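Local coordinates for pfam DUF1093 family protein (Bacillus subtilis, PDB 3NPP) that is of unknown function, the DUF1093 part of a small Bacillus protein that probably carries a signal sequence and may be exported, at residues Gln9-Val14 with Tyr57-Ala62; Gln15-Gly20 with Tyr30-Tyr35. One frame throughout, in Å; residues are numbered along the deposited sequence. Where two conformers were deposited one is given.

Contact 1 of 2, residues Gln9-Val14 with Tyr57-Ala62; sequences QQDVYV and YLKVKA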
loop_
_atom_site.group_PDB
_atom_site.type_symbol
_atom_site.label_atom_id
_atom_site.label_comp_id
_atom_site.label_asym_id
_atom_site.label_seq_id
_atom_site.Cartn_x
_atom_site.Cartn_y
_atom_site.Cartn_z
ATOM N N GLN A 9 -1.540 -8.833 -0.794
ATOM C CA GLN A 9 -0.230 -8.841 -1.455
ATOM C C GLN A 9 -0.367 -9.547 -2.804
ATOM O O GLN A 9 -0.992 -10.602 -2.890
ATOM C CB GLN A 9 0.798 -9.574 -0.603
ATOM C CG GLN A 9 2.213 -9.701 -1.279
ATOM C CD GLN A 9 3.312 -10.116 -0.308
ATOM O OE1 GLN A 9 3.355 -9.652 0.819
ATOM N NE2 GLN A 9 4.221 -10.988 -0.764
ATOM N N GLN A 10 0.284 -9.003 -3.824
ATOM C CA GLN A 10 0.452 -9.718 -5.095
ATOM C C GLN A 10 1.891 -9.663 -5.526
ATOM O O GLN A 10 2.622 -8.821 -5.083
ATOM C CB GLN A 10 -0.493 -9.143 -6.140
ATOM C CG GLN A 10 -1.931 -9.615 -5.914
ATOM C CD GLN A 10 -2.884 -9.164 -6.968
ATOM O OE1 GLN A 10 -2.986 -9.776 -8.012
ATOM N NE2 GLN A 10 -3.622 -8.109 -6.688
ATOM N N ASP A 11 2.319 -10.669 -6.266
ATOM C CA ASP A 11 3.684 -10.737 -6.808
ATOM C C ASP A 11 3.537 -10.944 -8.275
ATOM O O ASP A 11 2.958 -11.943 -8.684
ATOM C CB ASP A 11 4.462 -11.878 -6.190
ATOM C CG ASP A 11 4.816 -11.606 -4.744
ATOM O OD1 ASP A 11 5.838 -10.937 -4.480
ATOM O OD2 ASP A 11 4.053 -12.020 -3.858
ATOM N N VAL A 12 4.070 -10.012 -9.070
ATOM C CA VAL A 12 3.895 -10.035 -10.507
ATOM C C VAL A 12 5.228 -10.445 -11.139
ATOM O O VAL A 12 6.244 -9.813 -10.915
ATOM C CB VAL A 12 3.418 -8.665 -11.021
ATOM C CG1 VAL A 12 3.224 -8.704 -12.558
ATOM C CG2 VAL A 12 2.095 -8.270 -10.311
ATOM N N TYR A 13 5.207 -11.508 -11.913
ATOM C CA TYR A 13 6.396 -12.060 -12.561
ATOM C C TYR A 13 6.478 -11.540 -13.999
ATOM O O TYR A 13 5.471 -11.536 -14.725
ATOM C CB TYR A 13 6.328 -13.578 -12.550
ATOM C CG TYR A 13 6.396 -14.131 -11.130
ATOM C CD1 TYR A 13 5.237 -14.235 -10.347
ATOM C CD2 TYR A 13 7.641 -14.502 -10.543
ATOM C CE1 TYR A 13 5.285 -14.712 -9.056
ATOM C CE2 TYR A 13 7.691 -14.991 -9.233
ATOM C CZ TYR A 13 6.513 -15.093 -8.496
ATOM O OH TYR A 13 6.531 -15.589 -7.198
ATOM N N VAL A 14 7.658 -11.069 -14.383
ATOM C CA VAL A 14 7.885 -10.452 -15.687
ATOM C C VAL A 14 9.212 -10.918 -16.265
ATOM O O VAL A 14 10.100 -11.402 -15.516
ATOM C CB VAL A 14 7.910 -8.900 -15.579
ATOM C CG1 VAL A 14 6.565 -8.378 -15.120
ATOM C CG2 VAL A 14 9.046 -8.420 -14.684
ATOM N N TYR A 57 14.447 -12.517 -15.529
ATOM C CA TYR A 57 13.111 -12.645 -14.954
ATOM C C TYR A 57 13.056 -11.940 -13.593
ATOM O O TYR A 57 13.994 -12.069 -12.757
ATOM C CB TYR A 57 12.709 -14.105 -14.840
ATOM C CG TYR A 57 12.626 -14.823 -16.170
ATOM C CD1 TYR A 57 11.483 -14.743 -16.960
ATOM C CD2 TYR A 57 13.683 -15.566 -16.638
ATOM C CE1 TYR A 57 11.399 -15.389 -18.178
ATOM C CE2 TYR A 57 13.618 -16.238 -17.877
ATOM C CZ TYR A 57 12.479 -16.141 -18.639
ATOM O OH TYR A 57 12.413 -16.788 -19.861
ATOM N N LEU A 58 11.974 -11.204 -13.368
ATOM C CA LEU A 58 11.819 -10.382 -12.170
ATOM C C LEU A 58 10.508 -10.729 -11.480
ATOM O O LEU A 58 9.530 -11.074 -12.151
ATOM C CB LEU A 58 11.830 -8.886 -12.531
ATOM C CG LEU A 58 13.018 -8.052 -12.032
ATOM C CD1 LEU A 58 14.349 -8.505 -12.729
ATOM C CD2 LEU A 58 12.757 -6.553 -12.264
ATOM N N LYS A 59 10.524 -10.665 -10.149
ATOM C CA LYS A 59 9.334 -10.686 -9.317
ATOM C C LYS A 59 9.143 -9.247 -8.733
ATOM O O LYS A 59 10.019 -8.740 -8.039
ATOM C CB LYS A 59 9.525 -11.716 -8.190
ATOM C CG LYS A 59 8.348 -11.824 -7.190
ATOM C CD LYS A 59 8.638 -12.848 -6.051
ATOM C CE LYS A 59 9.755 -12.351 -5.051
ATOM N NZ LYS A 59 9.773 -10.903 -4.253
ATOM N N VAL A 60 7.986 -8.636 -8.992
ATOM C CA VAL A 60 7.652 -7.306 -8.470
ATOM C C VAL A 60 6.536 -7.469 -7.438
ATOM O O VAL A 60 5.434 -7.900 -7.782
ATOM C CB VAL A 60 7.211 -6.360 -9.602
ATOM C CG1 VAL A 60 7.001 -4.981 -9.111
ATOM C CG2 VAL A 60 8.266 -6.342 -10.721
ATOM N N LYS A 61 6.817 -7.098 -6.184
ATOM C CA LYS A 61 5.888 -7.307 -5.077
ATOM C C LYS A 61 5.050 -6.052 -4.909
ATOM O O LYS A 61 5.593 -4.925 -4.913
ATOM C CB LYS A 61 6.653 -7.609 -3.811
ATOM C CG LYS A 61 5.785 -7.888 -2.591
ATOM C CD LYS A 61 6.592 -8.251 -1.383
ATOM C CE LYS A 61 7.309 -7.065 -0.754
ATOM N NZ LYS A 61 8.256 -7.503 0.316
ATOM N N ALA A 62 3.737 -6.249 -4.753
ATOM C CA ALA A 62 2.788 -5.181 -4.629
ATOM C C ALA A 62 1.920 -5.420 -3.425
ATOM O O ALA A 62 1.734 -6.560 -2.993
ATOM C CB ALA A 62 1.932 -5.069 -5.892
HETATM O O HOH W 1 7.748 -11.457 -2.699
#

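Contact 2 of 2, residues Gln15-Gly20 with Tyr30-Tyr35; sequences QIDRDG and YTLDGY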
loop_
_atom_site.group_PDB
_atom_site.type_symbol
_atom_site.label_atom_id
_atom_site.label_comp_id
_atom_site.label_asym_id
_atom_site.label_seq_id
_atom_site.Cartn_x
_atom_site.Cartn_y
_atom_site.Cartn_z
ATOM N N GLN A 15 9.348 -10.783 -17.585
ATOM C CA GLN A 15 10.644 -10.869 -18.231
ATOM C C GLN A 15 11.015 -9.501 -18.752
ATOM O O GLN A 15 10.176 -8.818 -19.336
ATOM C CB GLN A 15 10.641 -11.904 -19.382
ATOM C CG GLN A 15 12.046 -12.149 -19.941
ATOM C CD GLN A 15 12.115 -13.269 -20.952
ATOM O OE1 GLN A 15 11.155 -13.562 -21.640
ATOM N NE2 GLN A 15 13.275 -13.895 -21.041
ATOM N N ILE A 16 12.288 -9.128 -18.621
ATOM C CA ILE A 16 12.776 -7.845 -19.126
ATOM C C ILE A 16 12.951 -7.996 -20.655
ATOM O O ILE A 16 14.056 -8.265 -21.159
ATOM C CB ILE A 16 14.084 -7.372 -18.395
ATOM C CG1 ILE A 16 13.920 -7.398 -16.868
ATOM C CG2 ILE A 16 14.476 -5.920 -18.817
ATOM C CD1 ILE A 16 12.692 -6.648 -16.330
ATOM N N ASP A 17 11.814 -7.900 -21.357
ATOM C CA ASP A 17 11.721 -8.103 -22.792
ATOM C C ASP A 17 11.365 -6.826 -23.576
ATOM O O ASP A 17 11.014 -6.915 -24.759
ATOM C CB ASP A 17 10.754 -9.273 -23.135
ATOM C CG ASP A 17 9.296 -9.022 -22.709
ATOM O OD1 ASP A 17 8.941 -8.039 -21.985
ATOM O OD2 ASP A 17 8.490 -9.883 -23.071
ATOM N N ARG A 18 11.472 -5.672 -22.913
ATOM C CA ARG A 18 11.275 -4.361 -23.518
ATOM C C ARG A 18 12.400 -3.451 -23.009
ATOM O O ARG A 18 12.969 -3.683 -21.912
ATOM C CB ARG A 18 9.916 -3.761 -23.104
ATOM C CG ARG A 18 8.697 -4.667 -23.312
ATOM C CD ARG A 18 8.472 -4.975 -24.767
ATOM N NE ARG A 18 8.068 -6.363 -24.961
ATOM C CZ ARG A 18 6.874 -6.739 -25.396
ATOM N NH1 ARG A 18 5.949 -5.830 -25.683
ATOM N NH2 ARG A 18 6.608 -8.022 -25.536
ATOM N N ASP A 19 12.727 -2.427 -23.790
ATOM C CA ASP A 19 13.626 -1.382 -23.336
ATOM C C ASP A 19 13.033 -0.671 -22.133
ATOM O O ASP A 19 11.834 -0.454 -22.053
ATOM C CB ASP A 19 13.857 -0.333 -24.426
ATOM C CG ASP A 19 14.847 -0.778 -25.476
ATOM O OD1 ASP A 19 15.387 -1.905 -25.389
ATOM O OD2 ASP A 19 15.087 0.020 -26.403
ATOM N N GLY A 20 13.903 -0.301 -21.212
ATOM C CA GLY A 20 13.556 0.593 -20.163
ATOM C C GLY A 20 13.572 2.013 -20.671
ATOM O O GLY A 20 13.903 2.282 -21.838
ATOM N N TYR A 30 10.467 0.451 -16.161
ATOM C CA TYR A 30 9.980 -0.610 -17.059
ATOM C C TYR A 30 8.483 -0.679 -16.909
ATOM O O TYR A 30 7.995 -0.560 -15.797
ATOM C CB TYR A 30 10.581 -1.972 -16.687
ATOM C CG TYR A 30 12.073 -2.005 -16.845
ATOM C CD1 TYR A 30 12.908 -1.616 -15.804
ATOM C CD2 TYR A 30 12.658 -2.393 -18.051
ATOM C CE1 TYR A 30 14.319 -1.640 -15.963
ATOM C CE2 TYR A 30 14.036 -2.400 -18.207
ATOM C CZ TYR A 30 14.857 -2.018 -17.157
ATOM O OH TYR A 30 16.231 -1.990 -17.328
ATOM N N THR A 31 7.762 -0.800 -18.019
ATOM C CA THR A 31 6.327 -1.117 -18.007
ATOM C C THR A 31 6.150 -2.379 -18.824
ATOM O O THR A 31 6.319 -2.351 -20.038
ATOM C CB THR A 31 5.481 0.015 -18.578
ATOM O OG1 THR A 31 5.570 1.155 -17.721
ATOM C CG2 THR A 31 3.994 -0.414 -18.684
ATOM N N LEU A 32 5.834 -3.484 -18.152
ATOM C CA LEU A 32 5.872 -4.797 -18.746
ATOM C C LEU A 32 4.586 -5.542 -18.435
ATOM O O LEU A 32 3.964 -5.292 -17.403
ATOM C CB LEU A 32 7.068 -5.574 -18.179
ATOM C CG LEU A 32 8.470 -4.992 -18.434
ATOM C CD1 LEU A 32 9.504 -5.709 -17.616
ATOM C CD2 LEU A 32 8.809 -5.061 -19.916
ATOM N N ASP A 33 4.200 -6.470 -19.331
ATOM C CA ASP A 33 3.127 -7.407 -19.047
ATOM C C ASP A 33 3.679 -8.544 -18.254
ATOM O O ASP A 33 4.779 -9.003 -18.521
ATOM C CB ASP A 33 2.481 -7.945 -20.330
ATOM C CG ASP A 33 1.679 -6.891 -21.066
ATOM O OD1 ASP A 33 1.222 -5.889 -20.448
ATOM O OD2 ASP A 33 1.499 -7.080 -22.270
ATOM N N GLY A 34 2.902 -9.031 -17.302
ATOM C CA GLY A 34 3.355 -10.095 -16.406
ATOM C C GLY A 34 2.212 -10.922 -15.896
ATOM O O GLY A 34 1.094 -10.795 -16.381
ATOM N N TYR A 35 2.506 -11.809 -14.955
ATOM C CA TYR A 35 1.505 -12.696 -14.397
ATOM C C TYR A 35 1.658 -12.720 -12.901
ATOM O O TYR A 35 2.792 -12.759 -12.402
ATOM C CB TYR A 35 1.621 -14.102 -15.033
ATOM C CG TYR A 35 1.318 -14.056 -16.538
ATOM C CD1 TYR A 35 2.318 -13.733 -17.460
ATOM C CD2 TYR A 35 0.005 -14.197 -17.019
ATOM C CE1 TYR A 35 2.037 -13.596 -18.830
ATOM C CE2 TYR A 35 -0.286 -14.091 -18.412
ATOM C CZ TYR A 35 0.743 -13.779 -19.292
ATOM O OH TYR A 35 0.506 -13.649 -20.633
HETATM O O HOH W 2 7.115 -9.895 -19.260
HETATM O O HOH W 3 6.007 -7.007 -21.583
HETATM O O HOH W 4 9.482 -0.276 -20.523
#

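Contact 1 of 2, residues Gln9-Val14 with Tyr57-Ala62
Strands Gln-9–Val-14 and Tyr-57–Ala-62 run antiparallel, their axes 4.5 Å apart at closest approach and 157° between their directions. Gln-10 with Ala-62, Val-12 with Val-60 and Val-14 with Leu-58 are hydrogen-bonded pairs, each closed by two N-H...O bonds; Val-12 N reaches Val-60 O at 2.8 Å and nearly straight, 174° at the hydrogen. Asp-11 with Lys-61 and Tyr-13 with Lys-59 are the non-hydrogen-bonded pairs between them. The ladder supplies two of the three strands of an antiparallel sheet, with 57-63 in the middle and 66-73 beyond it. Val-12, Val-14, Leu-58, Val-60 and Ala-62 share the buried face, where Val-14 CG2 meets Leu-58 CB at 3.6 Å; from strand 41-48, Val-44 packs on Val-14 and Val-60, and Phe-46 on Leu-58. Phe-3 of the second subunit touches Val-12 and Ala-62. Polar chains line the other face. Lys-59, with CG anti to its N (chi1 178°), lies alongside Tyr-13 in an off-centre CH-pi contact, CG 4.3 Å from the ring centroid. Bends at chi3 and chi4 bring its NZ to a water that also donates to Asp-11 OD1; the main salt-bridge partner of NZ is Glu-71 on strand 66-73, and the direct bridge to Asp-11 OD1 is long, 3.9 Å. The other oxygen, Asp-11 OD2, accepts Gln-9 NE2 on its syn lone pair at 3.3 Å. An alanine in place of Tyr-13 would remove the ring that lies along the Lys-59 methylenes and is likely to leave them less fixed in their path past Asp-11.

Contact 2 of 2, residues Gln15-Gly20 with Tyr30-Tyr35
The end of strand 9-15 and the loop after it, Gln-15–Gly-20, fold over the side chains of Tyr-30 and Leu-32 on strand 27-35, the middle strand of its sheet, and the first bend is an inverse gamma turn centred on Ile-16. The turn is closed by a weak bond from Asp-17 N to Gln-15 O. No direct hydrogen bond joins the two segments; apolar contacts and bridging waters do. Ile-16 splits its branches between two partners: CG2, anti to the backbone N, reaches Tyr-30 CE2 at 3.6 Å, while CD1 meets Leu-32 CD1 at 3.6 Å, the isoleucine crossing both side chains at about a right angle. The other methyl, Leu-32 CD2, touches Asp-17 OD1 and, in the Arg-18 conformer given, also meets the aliphatic start of that arginine at CG. Gly-20 brings its CA to 3.6 Å from Tyr-30 CE2, close enough that a beta carbon there would clash with the ring, and Arg-18 O approaches the edge of the same ring. The phenol OH is bonded to the backbone N of Leu-52, which fixes the far end of Tyr-30. Three waters bridge the segments. One accepts from Gln-15 N and donates to Asp-33 O at 2.6 Å; another accepts from Asp-33 N and donates to Asp-17 OD1; the third links Asp-19 O with Thr-31 N. With Phe-46 of strand 41-48 packing on both Ile-16 and Leu-32, the arrangement is that of a connection crossing from one antiparallel sheet to another, from strand 9-15 to strand 21-23, its hydrophobic residue tucked into the core and its charged residues outermost.

From the N terminus, the chain enters strand 9-15 and runs directly from the first segment of contact 1 into the segment 15-20 of contact 2. That segment leads to strand 21-23, and the return along 27-35 closes contact 2 after a short excursion. Strand 41-48 follows before 57-62 comes back to close contact 1, so the smaller loop sits wholly within the larger one. Contact 1 pairs two strands of one sheet, and contact 2 fastens its exit to the other. The two also meet directly: Tyr-13 N probably bonds to Tyr-35 O, at 2.8 Å, and Val-14 CG1 packs on Gly-34 CA, so strand 9-15, part of the first sheet, also contacts strand 27-35 of the second.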